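Spore germination protein B3 (Bacillus subtilis subsp. subtilis, PDB 3N54) takes part in the spore's germination response to the mixture of L-asparagine, glucose, fructose and potassium ions, as a membrane lipoprotein of a germinant receptor. Local coordinates at residues 204-209 / 227-232. Residues are numbered along the deposited sequence; the frame is centred on the assembly and turned at random.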
# COMPACT_ATOMS: atom_id res chain seq x y z
N LEU A 204 -11.87 4.68 -5.27
CA LEU A 204 -12.12 3.46 -4.50
C LEU A 204 -12.37 3.80 -3.04
O LEU A 204 -13.32 3.31 -2.43
CB LEU A 204 -10.93 2.51 -4.63
CG LEU A 204 -11.14 1.07 -4.18
CD1 LEU A 204 -12.37 0.45 -4.85
CD2 LEU A 204 -9.87 0.26 -4.48
N SER A 205 -11.54 4.68 -2.49
CA SER A 205 -11.68 5.12 -1.10
C SER A 205 -12.99 5.87 -0.85
O SER A 205 -13.56 5.78 0.24
CB SER A 205 -10.50 6.02 -0.72
OG SER A 205 -10.63 6.44 0.63
N TRP A 206 -13.44 6.61 -1.86
CA TRP A 206 -14.67 7.40 -1.79
C TRP A 206 -15.89 6.50 -1.67
O TRP A 206 -16.74 6.68 -0.81
CB TRP A 206 -14.81 8.27 -3.04
CG TRP A 206 -15.77 9.43 -2.98
CD1 TRP A 206 -17.00 9.46 -2.39
CD2 TRP A 206 -15.60 10.71 -3.61
NE1 TRP A 206 -17.59 10.69 -2.58
CE2 TRP A 206 -16.75 11.47 -3.32
CE3 TRP A 206 -14.58 11.28 -4.36
CZ2 TRP A 206 -16.91 12.78 -3.77
CZ3 TRP A 206 -14.73 12.59 -4.81
CH2 TRP A 206 -15.89 13.32 -4.51
N VAL A 207 -15.96 5.52 -2.57
CA VAL A 207 -17.08 4.59 -2.63
C VAL A 207 -17.11 3.67 -1.40
O VAL A 207 -18.18 3.35 -0.90
CB VAL A 207 -17.05 3.77 -3.93
CG1 VAL A 207 -18.17 2.74 -3.97
CG2 VAL A 207 -17.15 4.70 -5.15
N MET A 208 -15.93 3.26 -0.92
CA MET A 208 -15.84 2.39 0.25
C MET A 208 -16.05 3.13 1.57
O MET A 208 -16.20 2.50 2.61
CB MET A 208 -14.50 1.66 0.27
CG MET A 208 -14.29 0.72 -0.91
SD MET A 208 -15.54 -0.56 -1.04
CE MET A 208 -15.26 -1.45 0.49
N GLY A 209 -16.05 4.46 1.54
CA GLY A 209 -16.32 5.26 2.74
C GLY A 209 -15.12 5.54 3.63
O GLY A 209 -15.28 6.09 4.72
N PHE A 227 -16.19 19.61 -7.14
CA PHE A 227 -16.94 19.25 -5.95
C PHE A 227 -15.96 18.81 -4.86
O PHE A 227 -15.33 17.76 -4.98
CB PHE A 227 -17.92 18.12 -6.28
CG PHE A 227 -18.74 17.66 -5.12
CD1 PHE A 227 -19.91 18.32 -4.77
CD2 PHE A 227 -18.36 16.55 -4.38
CE1 PHE A 227 -20.68 17.89 -3.70
CE2 PHE A 227 -19.13 16.11 -3.31
CZ PHE A 227 -20.29 16.78 -2.97
N GLU A 228 -15.81 19.63 -3.82
CA GLU A 228 -14.90 19.34 -2.72
C GLU A 228 -15.66 18.66 -1.58
O GLU A 228 -16.65 19.19 -1.09
CB GLU A 228 -14.24 20.63 -2.20
CG GLU A 228 -13.12 20.37 -1.18
CD GLU A 228 -12.56 21.65 -0.56
OE1 GLU A 228 -13.23 22.70 -0.60
OE2 GLU A 228 -11.45 21.58 0.00
N ILE A 229 -15.16 17.50 -1.15
CA ILE A 229 -15.80 16.71 -0.11
C ILE A 229 -15.71 17.37 1.26
O ILE A 229 -14.64 17.82 1.67
CB ILE A 229 -15.16 15.31 -0.00
CG1 ILE A 229 -15.30 14.53 -1.31
CG2 ILE A 229 -15.79 14.52 1.14
CD1 ILE A 229 -14.53 13.23 -1.32
N LYS A 230 -16.84 17.42 1.97
CA LYS A 230 -16.86 17.89 3.36
C LYS A 230 -17.09 16.71 4.30
O LYS A 230 -16.37 16.54 5.29
CB LYS A 230 -17.93 18.97 3.56
CG LYS A 230 -17.44 20.38 3.26
CD LYS A 230 -16.54 20.92 4.37
CE LYS A 230 -16.25 22.41 4.21
NZ LYS A 230 -15.67 22.99 5.46
N LYS A 231 -18.10 15.89 3.99
CA LYS A 231 -18.38 14.68 4.75
C LYS A 231 -19.00 13.64 3.82
O LYS A 231 -19.84 13.98 2.98
CB LYS A 231 -19.31 14.99 5.93
CG LYS A 231 -19.33 13.91 7.01
CD LYS A 231 -20.03 14.40 8.29
CE LYS A 231 -19.86 13.41 9.44
NZ LYS A 231 -20.45 13.90 10.73
N SER A 232 -18.57 12.39 3.94
CA SER A 232 -19.09 11.30 3.10
C SER A 232 -19.29 10.03 3.92
O SER A 232 -18.49 9.72 4.80
CB SER A 232 -18.15 11.03 1.93
OG SER A 232 -18.74 10.13 1.00
O HOH W 1 -18.35 7.49 1.20
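Trp206, on the last turn of helix 198-208, lays its indole against Ile229 and Phe227 of the long strand 223-240, so that the contact is a helix packed on the four-stranded mixed sheet of the C-terminal domain. The tight part is apolar. Ile229 reaches over one face of the six-membered ring in a CH-pi contact, its CG1 3.4 Å from Trp206 CZ2 and its CD1 lying above the same ring. The two side chains come from opposite directions; CG1 of Ile229 stands anti to its carbonyl carbon (chi1 -61°), which carries the CD1 branch across the indole. Phe227 meets the indole edge to edge instead, with CE2 4.0 Å from Trp206 CZ2, and its ring also meets those of Phe340 and Phe280. The indole also meets Phe340 nearly parallel (planes at about 15°) and touches Leu284 of helix 271-299.

The other side is looser, polar and partly exposed, and a water enters it. Strand 223-240 turns a corner at Lys230, where Lys230 and Lys231 both face Lys254 in a classic beta bulge, and beyond it Ser232 points back toward the helix. Its OG remains 3.8 Å from Trp206 NE1, with no hydrogen bond between them; both atoms are hydrogen-bonded to Thr253 OG1 on strand 245-258. With an alanine here in place of Trp206 the indole is gone, which would probably open a gap beside Ile229 and Phe227 and cost Thr253 OG1 its NE1 partner. At the helix end Gly209, with positive phi (86°), closes a Schellman motif whose bond from Gly209 N to Trp206 O is weak, at 3.3 Å. That same carbonyl accepts a hydrogen bond from a bridging water, 2.7 Å from Trp206 O and 2.7 Å from Ser232 OG.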